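Local coordinates for extracellular solute-binding protein, family 1 (Bifidobacterium longum subsp. infantis, PDB 6FTH) that probably binds human milk oligosaccharides outside the cell and hands them to an ABC transporter for uptake, at residues A[111-116]-A[138-143]; A[155-160]-A[181-186]; A[245-250]-A[496-501]; A[376-379]-A[385-388]; A[460-465]-A[507-512]. All blocks are in the same frame, centred on the assembly; numbering follows the deposited sequence.

Contact 1 (A[111-116]-A[138-143])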
# COMPACT_ATOMS: atom_id res chain seq x y z
N ASP A 111 -8.10 -17.55 22.76
CA ASP A 111 -7.72 -17.60 24.17
C ASP A 111 -6.31 -18.13 24.35
O ASP A 111 -5.69 -17.88 25.39
CB ASP A 111 -8.73 -18.41 24.98
CG ASP A 111 -10.06 -17.69 25.15
OD1 ASP A 111 -10.10 -16.43 25.07
OD2 ASP A 111 -11.07 -18.39 25.38
N LYS A 112 -5.79 -18.86 23.37
CA LYS A 112 -4.38 -19.27 23.39
C LYS A 112 -3.46 -18.21 22.81
O LYS A 112 -2.24 -18.42 22.77
CB LYS A 112 -4.20 -20.60 22.64
CG LYS A 112 -5.01 -21.75 23.24
CD LYS A 112 -4.65 -23.08 22.64
CE LYS A 112 -5.73 -24.10 22.93
NZ LYS A 112 -6.30 -23.93 24.30
N MET A 113 -4.01 -17.07 22.39
CA MET A 113 -3.21 -15.98 21.81
C MET A 113 -3.57 -14.66 22.46
O MET A 113 -4.04 -13.73 21.80
CB MET A 113 -3.42 -15.92 20.30
CG MET A 113 -2.98 -17.18 19.59
SD MET A 113 -3.17 -17.08 17.78
CE MET A 113 -4.95 -17.05 17.59
N PRO A 114 -3.35 -14.53 23.77
CA PRO A 114 -3.73 -13.28 24.45
C PRO A 114 -3.09 -12.03 23.86
O PRO A 114 -3.70 -10.96 23.89
CB PRO A 114 -3.33 -13.54 25.91
CG PRO A 114 -2.39 -14.69 25.87
CD PRO A 114 -2.83 -15.53 24.70
N ASN A 115 -1.87 -12.12 23.30
CA ASN A 115 -1.25 -10.92 22.75
C ASN A 115 -1.94 -10.51 21.46
O ASN A 115 -1.95 -9.32 21.11
CB ASN A 115 0.25 -11.16 22.51
CG ASN A 115 1.03 -11.39 23.79
OD1 ASN A 115 0.73 -10.81 24.83
ND2 ASN A 115 2.03 -12.24 23.72
N VAL A 116 -2.50 -11.48 20.74
CA VAL A 116 -3.31 -11.20 19.56
C VAL A 116 -4.65 -10.62 19.97
O VAL A 116 -5.16 -9.70 19.33
CB VAL A 116 -3.50 -12.48 18.73
CG1 VAL A 116 -4.42 -12.22 17.52
CG2 VAL A 116 -2.16 -13.06 18.25
N TYR A 138 -8.82 -16.95 9.07
CA TYR A 138 -7.79 -17.92 8.70
C TYR A 138 -6.41 -17.30 8.58
O TYR A 138 -5.43 -18.03 8.30
CB TYR A 138 -8.16 -18.61 7.39
CG TYR A 138 -9.49 -19.30 7.46
CD1 TYR A 138 -9.62 -20.49 8.16
CD2 TYR A 138 -10.61 -18.76 6.85
CE1 TYR A 138 -10.84 -21.12 8.26
CE2 TYR A 138 -11.84 -19.39 6.93
CZ TYR A 138 -11.95 -20.58 7.65
OH TYR A 138 -13.16 -21.22 7.74
N ALA A 139 -6.29 -16.00 8.78
CA ALA A 139 -5.03 -15.30 8.69
C ALA A 139 -5.01 -14.24 9.78
O ALA A 139 -6.05 -13.68 10.12
CB ALA A 139 -4.86 -14.60 7.34
N LEU A 140 -3.83 -14.02 10.36
CA LEU A 140 -3.68 -12.88 11.25
C LEU A 140 -3.09 -11.70 10.49
O LEU A 140 -2.24 -11.89 9.61
CB LEU A 140 -2.73 -13.18 12.41
CG LEU A 140 -3.09 -14.37 13.31
CD1 LEU A 140 -2.11 -14.51 14.46
CD2 LEU A 140 -4.50 -14.22 13.86
N PRO A 141 -3.52 -10.49 10.80
CA PRO A 141 -2.89 -9.31 10.23
C PRO A 141 -1.66 -8.89 11.03
O PRO A 141 -1.37 -9.43 12.09
CB PRO A 141 -3.99 -8.25 10.38
CG PRO A 141 -4.66 -8.64 11.67
CD PRO A 141 -4.60 -10.13 11.75
N SER A 142 -0.95 -7.90 10.49
CA SER A 142 0.10 -7.20 11.23
C SER A 142 -0.20 -5.71 11.28
O SER A 142 -0.99 -5.20 10.48
CB SER A 142 1.46 -7.38 10.54
OG SER A 142 1.40 -6.90 9.19
N SER A 143 0.46 -5.01 12.22
CA SER A 143 0.45 -3.55 12.27
C SER A 143 1.85 -3.04 12.54
O SER A 143 2.44 -3.39 13.56
CB SER A 143 -0.48 -3.04 13.38
OG SER A 143 -0.15 -1.70 13.73

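Contact 2 (A[155-160]-A[181-186])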
# COMPACT_ATOMS: atom_id res chain seq x y z
N MET A 155 1.59 13.76 -3.21
CA MET A 155 1.94 14.58 -4.36
C MET A 155 3.02 15.55 -3.91
O MET A 155 2.79 16.35 -2.99
CB MET A 155 0.71 15.33 -4.86
CG MET A 155 0.95 16.17 -6.09
SD MET A 155 -0.60 16.96 -6.58
CE MET A 155 -0.13 17.74 -8.14
N PHE A 156 4.18 15.50 -4.54
CA PHE A 156 5.31 16.35 -4.20
C PHE A 156 5.51 17.45 -5.24
O PHE A 156 5.27 17.25 -6.44
CB PHE A 156 6.59 15.52 -4.09
CG PHE A 156 6.52 14.44 -3.05
CD1 PHE A 156 6.24 14.75 -1.73
CD2 PHE A 156 6.70 13.11 -3.39
CE1 PHE A 156 6.17 13.75 -0.76
CE2 PHE A 156 6.62 12.11 -2.42
CZ PHE A 156 6.33 12.44 -1.11
N ILE A 157 5.99 18.60 -4.78
CA ILE A 157 6.38 19.68 -5.68
C ILE A 157 7.73 20.25 -5.23
O ILE A 157 8.07 20.22 -4.05
CB ILE A 157 5.30 20.77 -5.77
CG1 ILE A 157 5.54 21.72 -6.95
CG2 ILE A 157 5.19 21.55 -4.49
CD1 ILE A 157 4.27 22.40 -7.37
N ASN A 158 8.49 20.74 -6.21
CA ASN A 158 9.78 21.38 -5.95
C ASN A 158 9.50 22.80 -5.47
O ASN A 158 9.23 23.71 -6.27
CB ASN A 158 10.69 21.35 -7.17
CG ASN A 158 12.08 21.77 -6.81
OD1 ASN A 158 12.25 22.75 -6.07
ND2 ASN A 158 13.06 21.00 -7.22
N LYS A 159 9.50 22.97 -4.14
CA LYS A 159 9.27 24.25 -3.52
C LYS A 159 10.42 25.23 -3.78
O LYS A 159 10.19 26.44 -3.86
CB LYS A 159 9.06 24.04 -2.01
CG LYS A 159 8.66 25.30 -1.22
CD LYS A 159 7.39 25.95 -1.74
CE LYS A 159 6.73 26.87 -0.73
NZ LYS A 159 7.70 27.91 -0.22
N THR A 160 11.65 24.73 -3.90
CA THR A 160 12.76 25.61 -4.27
C THR A 160 12.49 26.27 -5.61
O THR A 160 12.72 27.47 -5.79
CB THR A 160 14.05 24.81 -4.32
OG1 THR A 160 14.35 24.32 -3.01
CG2 THR A 160 15.23 25.67 -4.83
N LYS A 181 3.99 25.10 -16.72
CA LYS A 181 4.53 25.85 -17.86
C LYS A 181 5.75 26.65 -17.46
O LYS A 181 6.72 26.75 -18.22
CB LYS A 181 3.46 26.77 -18.45
CG LYS A 181 2.33 26.02 -19.17
CD LYS A 181 1.22 26.91 -19.68
CE LYS A 181 0.17 26.08 -20.44
NZ LYS A 181 -1.05 26.89 -20.80
N ALA A 182 5.71 27.27 -16.28
CA ALA A 182 6.87 28.00 -15.78
C ALA A 182 8.05 27.08 -15.56
O ALA A 182 9.20 27.41 -15.92
CB ALA A 182 6.49 28.71 -14.49
N PHE A 183 7.82 25.91 -14.97
CA PHE A 183 8.88 24.93 -14.80
C PHE A 183 9.47 24.55 -16.14
O PHE A 183 10.69 24.35 -16.27
CB PHE A 183 8.35 23.66 -14.11
CG PHE A 183 8.02 23.82 -12.63
CD1 PHE A 183 8.31 24.97 -11.90
CD2 PHE A 183 7.42 22.77 -11.96
CE1 PHE A 183 8.00 25.04 -10.54
CE2 PHE A 183 7.12 22.82 -10.63
CZ PHE A 183 7.39 23.96 -9.91
N LYS A 184 8.62 24.44 -17.17
CA LYS A 184 9.10 23.98 -18.46
C LYS A 184 10.02 25.01 -19.09
O LYS A 184 11.05 24.64 -19.66
CB LYS A 184 7.92 23.67 -19.38
CG LYS A 184 8.37 23.09 -20.72
CD LYS A 184 7.23 22.76 -21.65
CE LYS A 184 7.74 22.06 -22.94
NZ LYS A 184 8.55 20.80 -22.71
N THR A 185 9.71 26.30 -18.96
CA THR A 185 10.36 27.31 -19.79
C THR A 185 11.32 28.22 -19.06
O THR A 185 12.11 28.90 -19.73
CB THR A 185 9.32 28.20 -20.48
OG1 THR A 185 8.50 28.86 -19.52
CG2 THR A 185 8.44 27.36 -21.40
N GLU A 186 11.27 28.28 -17.73
CA GLU A 186 12.04 29.26 -16.97
C GLU A 186 13.29 28.68 -16.29
O GLU A 186 13.87 29.35 -15.45
CB GLU A 186 11.12 29.97 -15.96
CG GLU A 186 9.91 30.64 -16.65
CD GLU A 186 8.94 31.30 -15.71
OE1 GLU A 186 9.26 31.43 -14.51
OE2 GLU A 186 7.84 31.69 -16.17

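Contact 3 (A[245-250]-A[496-501])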
# COMPACT_ATOMS: atom_id res chain seq x y z
N PHE A 245 -15.54 4.39 -10.78
CA PHE A 245 -15.10 5.61 -11.41
C PHE A 245 -14.67 5.41 -12.86
O PHE A 245 -14.45 6.40 -13.56
CB PHE A 245 -14.01 6.34 -10.60
CG PHE A 245 -12.74 5.56 -10.34
CD1 PHE A 245 -11.81 5.33 -11.35
CD2 PHE A 245 -12.44 5.15 -9.06
CE1 PHE A 245 -10.63 4.65 -11.08
CE2 PHE A 245 -11.26 4.46 -8.77
CZ PHE A 245 -10.34 4.23 -9.79
N LEU A 246 -14.61 4.17 -13.33
CA LEU A 246 -14.09 3.90 -14.67
C LEU A 246 -14.96 4.50 -15.75
O LEU A 246 -14.47 4.74 -16.85
CB LEU A 246 -13.99 2.39 -14.89
CG LEU A 246 -13.01 1.65 -13.99
CD1 LEU A 246 -13.08 0.15 -14.26
CD2 LEU A 246 -11.58 2.14 -14.18
N THR A 247 -16.24 4.75 -15.46
CA THR A 247 -17.18 5.35 -16.41
C THR A 247 -17.68 6.70 -15.94
O THR A 247 -18.71 7.19 -16.42
CB THR A 247 -18.36 4.40 -16.68
OG1 THR A 247 -19.01 4.12 -15.44
CG2 THR A 247 -17.88 3.11 -17.29
N SER A 248 -16.97 7.34 -15.01
CA SER A 248 -17.42 8.59 -14.43
C SER A 248 -16.93 9.79 -15.24
O SER A 248 -15.85 9.75 -15.84
CB SER A 248 -16.92 8.74 -12.99
OG SER A 248 -15.52 8.87 -12.94
N ASP A 249 -17.71 10.87 -15.22
CA ASP A 249 -17.25 12.13 -15.79
C ASP A 249 -15.94 12.57 -15.13
O ASP A 249 -15.07 13.15 -15.79
CB ASP A 249 -18.33 13.19 -15.62
CG ASP A 249 -19.59 12.89 -16.44
OD1 ASP A 249 -19.49 12.26 -17.53
OD2 ASP A 249 -20.68 13.33 -15.99
N GLU A 250 -15.77 12.28 -13.84
CA GLU A 250 -14.54 12.65 -13.15
C GLU A 250 -13.31 12.02 -13.79
O GLU A 250 -12.29 12.68 -13.99
CB GLU A 250 -14.64 12.22 -11.70
CG GLU A 250 -15.62 13.04 -10.88
CD GLU A 250 -17.06 12.51 -10.84
OE1 GLU A 250 -17.48 11.74 -11.73
OE2 GLU A 250 -17.78 12.87 -9.89
N LYS A 496 -20.08 1.45 -22.78
CA LYS A 496 -20.90 0.28 -23.11
C LYS A 496 -20.06 -0.98 -23.14
O LYS A 496 -20.51 -2.05 -22.73
CB LYS A 496 -21.57 0.51 -24.46
CG LYS A 496 -22.59 1.62 -24.45
CD LYS A 496 -23.03 1.92 -25.88
CE LYS A 496 -24.42 2.48 -25.94
NZ LYS A 496 -24.49 3.85 -25.39
N GLN A 497 -18.82 -0.88 -23.61
CA GLN A 497 -17.95 -2.05 -23.63
C GLN A 497 -17.68 -2.57 -22.22
O GLN A 497 -17.72 -3.79 -21.99
CB GLN A 497 -16.63 -1.75 -24.38
CG GLN A 497 -15.74 -2.96 -24.57
CD GLN A 497 -14.53 -2.69 -25.44
OE1 GLN A 497 -14.21 -1.54 -25.73
NE2 GLN A 497 -13.86 -3.74 -25.85
N LEU A 498 -17.40 -1.68 -21.26
CA LEU A 498 -17.14 -2.14 -19.90
C LEU A 498 -18.37 -2.80 -19.30
O LEU A 498 -18.27 -3.83 -18.61
CB LEU A 498 -16.67 -0.99 -19.01
CG LEU A 498 -15.36 -0.30 -19.45
CD1 LEU A 498 -14.82 0.56 -18.29
CD2 LEU A 498 -14.29 -1.31 -19.90
N ASP A 499 -19.55 -2.25 -19.59
CA ASP A 499 -20.80 -2.87 -19.15
C ASP A 499 -20.95 -4.27 -19.73
O ASP A 499 -21.32 -5.21 -19.02
CB ASP A 499 -21.98 -2.00 -19.56
CG ASP A 499 -22.14 -0.75 -18.68
OD1 ASP A 499 -21.35 -0.59 -17.73
OD2 ASP A 499 -23.06 0.05 -18.95
N SER A 500 -20.60 -4.44 -21.01
CA SER A 500 -20.68 -5.76 -21.64
C SER A 500 -19.72 -6.76 -21.00
O SER A 500 -19.94 -7.97 -21.12
CB SER A 500 -20.36 -5.64 -23.13
OG SER A 500 -18.97 -5.57 -23.38
N LEU A 501 -18.68 -6.28 -20.33
CA LEU A 501 -17.70 -7.11 -19.64
C LEU A 501 -18.02 -7.30 -18.16
O LEU A 501 -17.23 -7.91 -17.43
CB LEU A 501 -16.29 -6.51 -19.84
CG LEU A 501 -15.84 -6.39 -21.30
CD1 LEU A 501 -14.52 -5.65 -21.39
CD2 LEU A 501 -15.68 -7.79 -21.90

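Contact 4 (A[376-379]-A[385-388])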
# COMPACT_ATOMS: atom_id res chain seq x y z
N ASN A 376 21.49 -5.30 18.44
CA ASN A 376 22.08 -5.23 17.11
C ASN A 376 21.82 -3.85 16.55
O ASN A 376 22.69 -2.97 16.62
CB ASN A 376 21.54 -6.38 16.25
CG ASN A 376 22.18 -6.45 14.88
OD1 ASN A 376 22.69 -5.45 14.37
ND2 ASN A 376 22.12 -7.63 14.27
N LEU A 377 20.59 -3.60 16.06
CA LEU A 377 20.21 -2.29 15.55
C LEU A 377 19.36 -1.49 16.52
O LEU A 377 19.20 -0.29 16.31
CB LEU A 377 19.38 -2.41 14.26
CG LEU A 377 19.96 -3.23 13.13
CD1 LEU A 377 19.01 -3.16 11.93
CD2 LEU A 377 21.33 -2.67 12.76
N VAL A 378 18.78 -2.12 17.53
CA VAL A 378 17.78 -1.45 18.35
C VAL A 378 18.10 -1.69 19.82
O VAL A 378 18.49 -2.79 20.21
CB VAL A 378 16.35 -1.92 17.99
CG1 VAL A 378 16.21 -3.40 18.17
CG2 VAL A 378 15.29 -1.17 18.81
N THR A 379 17.95 -0.64 20.61
CA THR A 379 18.16 -0.68 22.05
C THR A 379 16.81 -0.62 22.75
O THR A 379 15.97 0.23 22.42
CB THR A 379 19.03 0.50 22.48
OG1 THR A 379 20.34 0.35 21.91
CG2 THR A 379 19.16 0.55 23.99
N HIS A 385 10.04 2.25 25.18
CA HIS A 385 10.78 3.11 24.26
C HIS A 385 11.95 2.33 23.68
O HIS A 385 12.64 1.57 24.40
CB HIS A 385 11.29 4.37 24.97
CG HIS A 385 11.88 5.38 24.04
ND1 HIS A 385 13.15 5.24 23.50
CD2 HIS A 385 11.37 6.51 23.51
CE1 HIS A 385 13.39 6.26 22.69
NE2 HIS A 385 12.32 7.04 22.68
N TYR A 386 12.17 2.49 22.38
CA TYR A 386 13.22 1.79 21.65
C TYR A 386 13.95 2.80 20.79
O TYR A 386 13.33 3.71 20.24
CB TYR A 386 12.63 0.67 20.79
CG TYR A 386 11.89 -0.33 21.62
CD1 TYR A 386 12.54 -1.40 22.21
CD2 TYR A 386 10.54 -0.15 21.90
CE1 TYR A 386 11.87 -2.29 23.01
CE2 TYR A 386 9.84 -1.05 22.69
CZ TYR A 386 10.52 -2.12 23.25
OH TYR A 386 9.89 -3.03 24.06
N THR A 387 15.26 2.62 20.64
CA THR A 387 16.09 3.49 19.82
C THR A 387 16.84 2.68 18.77
O THR A 387 17.53 1.71 19.09
CB THR A 387 17.09 4.27 20.66
OG1 THR A 387 16.37 5.06 21.63
CG2 THR A 387 17.94 5.18 19.78
N VAL A 388 16.69 3.09 17.52
CA VAL A 388 17.36 2.47 16.39
C VAL A 388 18.67 3.21 16.11
O VAL A 388 18.72 4.45 16.09
CB VAL A 388 16.46 2.50 15.15
CG1 VAL A 388 17.18 1.90 13.92
CG2 VAL A 388 15.16 1.77 15.41
O HOH W 1 20.39 1.26 19.21

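Contact 5 (A[460-465]-A[507-512])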
# COMPACT_ATOMS: atom_id res chain seq x y z
N SER A 460 -15.72 -13.17 -5.30
CA SER A 460 -14.34 -12.81 -5.62
C SER A 460 -13.94 -13.34 -6.99
O SER A 460 -13.32 -12.62 -7.78
CB SER A 460 -13.40 -13.35 -4.54
OG SER A 460 -13.58 -12.64 -3.33
N ASN A 461 -14.32 -14.57 -7.31
CA ASN A 461 -13.99 -15.11 -8.62
C ASN A 461 -14.72 -14.37 -9.73
O ASN A 461 -14.15 -14.10 -10.79
CB ASN A 461 -14.26 -16.62 -8.65
CG ASN A 461 -13.28 -17.40 -7.76
OD1 ASN A 461 -12.16 -16.97 -7.52
ND2 ASN A 461 -13.72 -18.55 -7.27
N THR A 462 -15.99 -14.01 -9.51
CA THR A 462 -16.68 -13.20 -10.51
C THR A 462 -15.97 -11.87 -10.73
O THR A 462 -15.73 -11.46 -11.87
CB THR A 462 -18.12 -12.94 -10.09
OG1 THR A 462 -18.82 -14.20 -10.03
CG2 THR A 462 -18.81 -12.01 -11.07
N LEU A 463 -15.64 -11.18 -9.63
CA LEU A 463 -14.95 -9.90 -9.74
C LEU A 463 -13.66 -10.03 -10.52
O LEU A 463 -13.41 -9.27 -11.45
CB LEU A 463 -14.66 -9.34 -8.35
CG LEU A 463 -15.88 -8.86 -7.55
CD1 LEU A 463 -15.42 -8.52 -6.16
CD2 LEU A 463 -16.54 -7.64 -8.20
N THR A 464 -12.82 -10.99 -10.14
CA THR A 464 -11.51 -11.13 -10.77
C THR A 464 -11.64 -11.50 -12.24
O THR A 464 -10.92 -10.97 -13.09
CB THR A 464 -10.68 -12.16 -10.00
OG1 THR A 464 -11.31 -13.43 -10.07
CG2 THR A 464 -10.52 -11.78 -8.58
N ASN A 465 -12.57 -12.40 -12.56
CA ASN A 465 -12.77 -12.78 -13.96
C ASN A 465 -13.20 -11.58 -14.79
O ASN A 465 -12.64 -11.32 -15.86
CB ASN A 465 -13.79 -13.92 -14.07
CG ASN A 465 -13.56 -14.81 -15.31
OD1 ASN A 465 -12.84 -15.82 -15.24
ND2 ASN A 465 -14.15 -14.44 -16.44
N VAL A 507 -20.03 -3.62 -9.76
CA VAL A 507 -20.51 -2.56 -8.88
C VAL A 507 -21.50 -3.12 -7.86
O VAL A 507 -21.40 -2.84 -6.65
CB VAL A 507 -21.12 -1.41 -9.69
CG1 VAL A 507 -21.79 -0.44 -8.76
CG2 VAL A 507 -20.05 -0.72 -10.53
N LYS A 508 -22.46 -3.91 -8.33
CA LYS A 508 -23.47 -4.45 -7.43
C LYS A 508 -22.87 -5.41 -6.41
O LYS A 508 -23.30 -5.42 -5.24
CB LYS A 508 -24.57 -5.10 -8.28
CG LYS A 508 -25.76 -5.64 -7.50
CD LYS A 508 -27.07 -5.73 -8.35
CE LYS A 508 -26.84 -6.50 -9.59
NZ LYS A 508 -28.13 -6.77 -10.26
N ILE A 509 -21.88 -6.23 -6.81
CA ILE A 509 -21.19 -7.11 -5.88
C ILE A 509 -20.49 -6.31 -4.78
O ILE A 509 -20.63 -6.61 -3.59
CB ILE A 509 -20.21 -8.02 -6.63
CG1 ILE A 509 -21.00 -9.08 -7.42
CG2 ILE A 509 -19.22 -8.67 -5.67
CD1 ILE A 509 -20.13 -9.91 -8.39
N TRP A 510 -19.78 -5.24 -5.17
CA TRP A 510 -19.10 -4.44 -4.17
C TRP A 510 -20.10 -3.73 -3.27
O TRP A 510 -19.88 -3.62 -2.06
CB TRP A 510 -18.13 -3.44 -4.81
CG TRP A 510 -16.80 -4.06 -5.10
CD1 TRP A 510 -16.25 -4.30 -6.32
CD2 TRP A 510 -15.84 -4.50 -4.12
NE1 TRP A 510 -15.01 -4.87 -6.16
CE2 TRP A 510 -14.74 -5.02 -4.83
CE3 TRP A 510 -15.82 -4.54 -2.73
CZ2 TRP A 510 -13.61 -5.54 -4.19
CZ3 TRP A 510 -14.69 -5.07 -2.09
CH2 TRP A 510 -13.61 -5.56 -2.83
N GLN A 511 -21.21 -3.24 -3.83
CA GLN A 511 -22.23 -2.62 -2.98
C GLN A 511 -22.74 -3.61 -1.95
O GLN A 511 -22.95 -3.26 -0.78
CB GLN A 511 -23.39 -2.09 -3.81
CG GLN A 511 -24.49 -1.44 -2.97
CD GLN A 511 -24.14 -0.02 -2.54
OE1 GLN A 511 -24.06 0.88 -3.39
NE2 GLN A 511 -23.99 0.20 -1.24
N LYS A 512 -23.00 -4.84 -2.37
CA LYS A 512 -23.54 -5.85 -1.46
C LYS A 512 -22.59 -6.10 -0.29
O LYS A 512 -23.01 -6.09 0.87
CB LYS A 512 -23.78 -7.15 -2.22
CG LYS A 512 -24.31 -8.27 -1.33
CD LYS A 512 -24.61 -9.52 -2.10
CE LYS A 512 -23.34 -10.18 -2.54
NZ LYS A 512 -23.57 -11.50 -3.24

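Contact 1 (A[111-116]-A[138-143])
Leu140 carries this contact: its two methyl groups point at the loop and first helical turn of 111-116 and make all the close approaches across it. CD1 lies 4.1 Å from Val116 CG2, and CD2 lies 4.2 Å from Val116 CG1, so each branch of the leucine meets one branch of the valine. The two side chains cross at about a right angle, which turns the forks against each other instead of laying them end on. The leucine stands extended for this: CG is anti to the carbonyl carbon (chi1 -57°), and the whole side chain reaches across a gap that leaves Val116 CA and Leu140 CA 8.5 Å apart. Met113 SD meets the same methyl, 4.3 Å from Leu140 CD1, beside Val116 CG2. All three residues are buried, and they touch purely through methyl groups and a thioether.

Met113 is also the N-cap residue of helix 114-122, and its O takes a weak bond from Val116 N. The sulfur and the valine fork both come from this first turn. In the type 2 periplasmic-binding-protein fold suggested by the family, each lobe packs helices against a sheet. Here the helix start lies against strand 140-143, which pairs antiparallel with strand 336-337, while the backbone of Leu140 bonds to Arg340 and Phe341. Tyr361 touches both Val116 and Leu140, and Phe341 also packs on the leucine. Met113 meets Ala357 of helix 350-360 as well.

Contact 2 (A[155-160]-A[181-186])
Ile157 is the first residue of strand 154-158 to meet helix 173-185 here. Its CG1 arrives at the edge of the Phe183 ring, near the ring plane, 4.1 Å from Phe183 CZ and only slightly farther from CE2. With CG1 anti to the backbone N (chi1 -166°), the ethyl branch is the part that reaches the ring, and the two side chains cross at about a right angle.

Next comes Asn158, whose backbone O sits 4.1 Å from Phe183 CZ, oblique to the ring. Its side chain looks after other business: as N-cap of helix 159-165, it accepts a bond at OD1 from Trp161 N, while ND2 donates to Gln310 OE1. The strand thus turns straight into a helix at the point where the phenylalanine touches it.

On the partner side, the helix is ending. Lys181 O accepts from Thr185 N at 3.1 Å and from Thr185 OG1, also at 3.1 Å, the two donors coming from opposite faces of the carbonyl plane.

Phe183 is further boxed in by helix 159-165, where Trp161 meets it edge-to-face and Leu162 touches both the ring and Ile157. The sheet packs against them: strand 154-158 lies between 292-297 and 311-313, with Val294 and Ile312 packing on Ile157, and helix 173-185, through Phe183, packs on the strand's C-terminal end at Ile157 and Asn158.

Contact 3 (A[245-250]-A[496-501])
The carbonyl oxygen of Phe245, just before the Leu246 and Thr247 that touch Leu498, is gripped twice by Ser248. OG donates to Phe245 O at 2.8 Å, lying 18° from the carbonyl plane, and the backbone N of Ser248 binds the same O at 3.1 Å. Leu246 and Thr247, within this turn, have their side chains directed toward helix 487-500.

There, a single methyl does the touching. Leu498 CD1 lies 3.9 Å from Leu246 CB and 4.1 Å from Thr247 CG2, wedged against both residues. Thr247 and Leu498 slide past each other in opposite directions. At Thr247, chi1 of 59° places OG1 between the backbone N and the carbonyl carbon, leaving CG2 to face the leucine.

Leu503 of helix 503-518 touches both Thr247 and Leu498, and Val473 and Val474 of helix 457-484 also pack on Leu498. A polar tie runs alongside, from Tyr494 OH to Leu246 O.

Ser248 OG additionally accepts from Tyr251 N, so the turn that joins strand 241-244 to helix 249-263 is finished by a classic serine N-cap, set against the C-terminal helices of the chain.

Contact 4 (A[376-379]-A[385-388])
Val378 and Val388 stand side by side on one face of a hairpin, a non-hydrogen-bonded antiparallel pair with their CG2 methyls 4.5 Å apart. Val378 leans further along the partner strand: with chi1 at 59°, its CG2 lies anti to the backbone N and meets Tyr386 CB at 3.8 Å, the two side chains crossing obliquely. Leu371 of helix 363-371 covers both valines, and Val367 of the same helix meets Tyr386, whose OH bonds to Glu363.

The other face belongs to Thr379 and Thr387, the hydrogen-bonded pair. Thr379 N donates to Thr387 O at 2.8 Å in a fairly straight bond (164° at the hydrogen), and Thr387 N donates in turn to Thr379 O at 3.1 Å, this time in the carbonyl plane. A water reinforces the first of these: it donates to Thr387 O at 2.9 Å and sits 2.8 Å from Thr379 OG1, bridging side chain and strand. Flanking the bonds, Val378 CA-H points at Thr387 O and Tyr386 CA-H at Thr379 O, the close CA-H...O approaches usual in antiparallel pairing.

Thr387 OG1 lies at the edge of the His385 ring, in its plane, and both OG1 and His385 ND1 bond to Asp381 OD2, near the hairpin turn. Strand 385-388 pairs on its far side with 418-420.

Thr387 O is thus approached by an amide N-H, a water and a CA-H at once, whereas the shared carboxylate of Asp381 probably helps to set the orientation of His385 and may polarise its imidazole.

Contact 5 (A[460-465]-A[507-512])
Leu463 and Ile509 take the same first torsion, with CG of the leucine (chi1 -70°) and CG1 of the isoleucine (chi1 -72°) each anti to its carbonyl carbon, and this turns both side chains into the seam between two helices. This is a roughly antiparallel helix-helix packing between two of the last three helices of the chain, 457-484 and 503-518: the axes of the 460-465 and 507-512 segments approach to 10.5 Å at 143° between their directions.

Leu463 is the centrepiece. It slides past Ile509 in the opposite direction, and both of its methyls lie near both partners. CD2 is 3.8 Å from Ile509 CG2 and about as close to the indole of Trp510. CD1, likewise near Ile509 CG2, is the one over the indole, 3.5 Å from its plane and shifted toward the rim; its closest atom there is Trp510 NE1 at 3.7 Å.

Pro455 packs on both Leu463 and Trp510, and Phe235 and Val242 also meet the indole. Towards the helix flank, Lys512 NZ reaches across to Asp459 OD2 in a salt bridge, so a charged tie accompanies the apolar seam.

On the outer side, Thr462 turns its methyl and not its hydroxyl to the partner, the CG2 coming within 3.7 Å of Ile509 CD1.

How the contacts relate
From the N terminus, contact 1 comes first, closing a short loop rich in helix and tying helix 114-122 to strand 140-143. The following strand, 154-158, carries contact 2, about 47 Å away between centres on the far side of the chain's centre, where another short helical excursion is closed. Contact 3 spans far more sequence, joining the start of helix 249-263 to helix 487-500, and contact 4, a local hairpin, falls within that span although it lies across the molecule. Contact 5 crosses contact 3 along the chain, because their segments alternate; the two sit about 15 Å apart between centres. It pairs 457-484 with 503-518, and 487-500 of contact 3 lies between them in sequence.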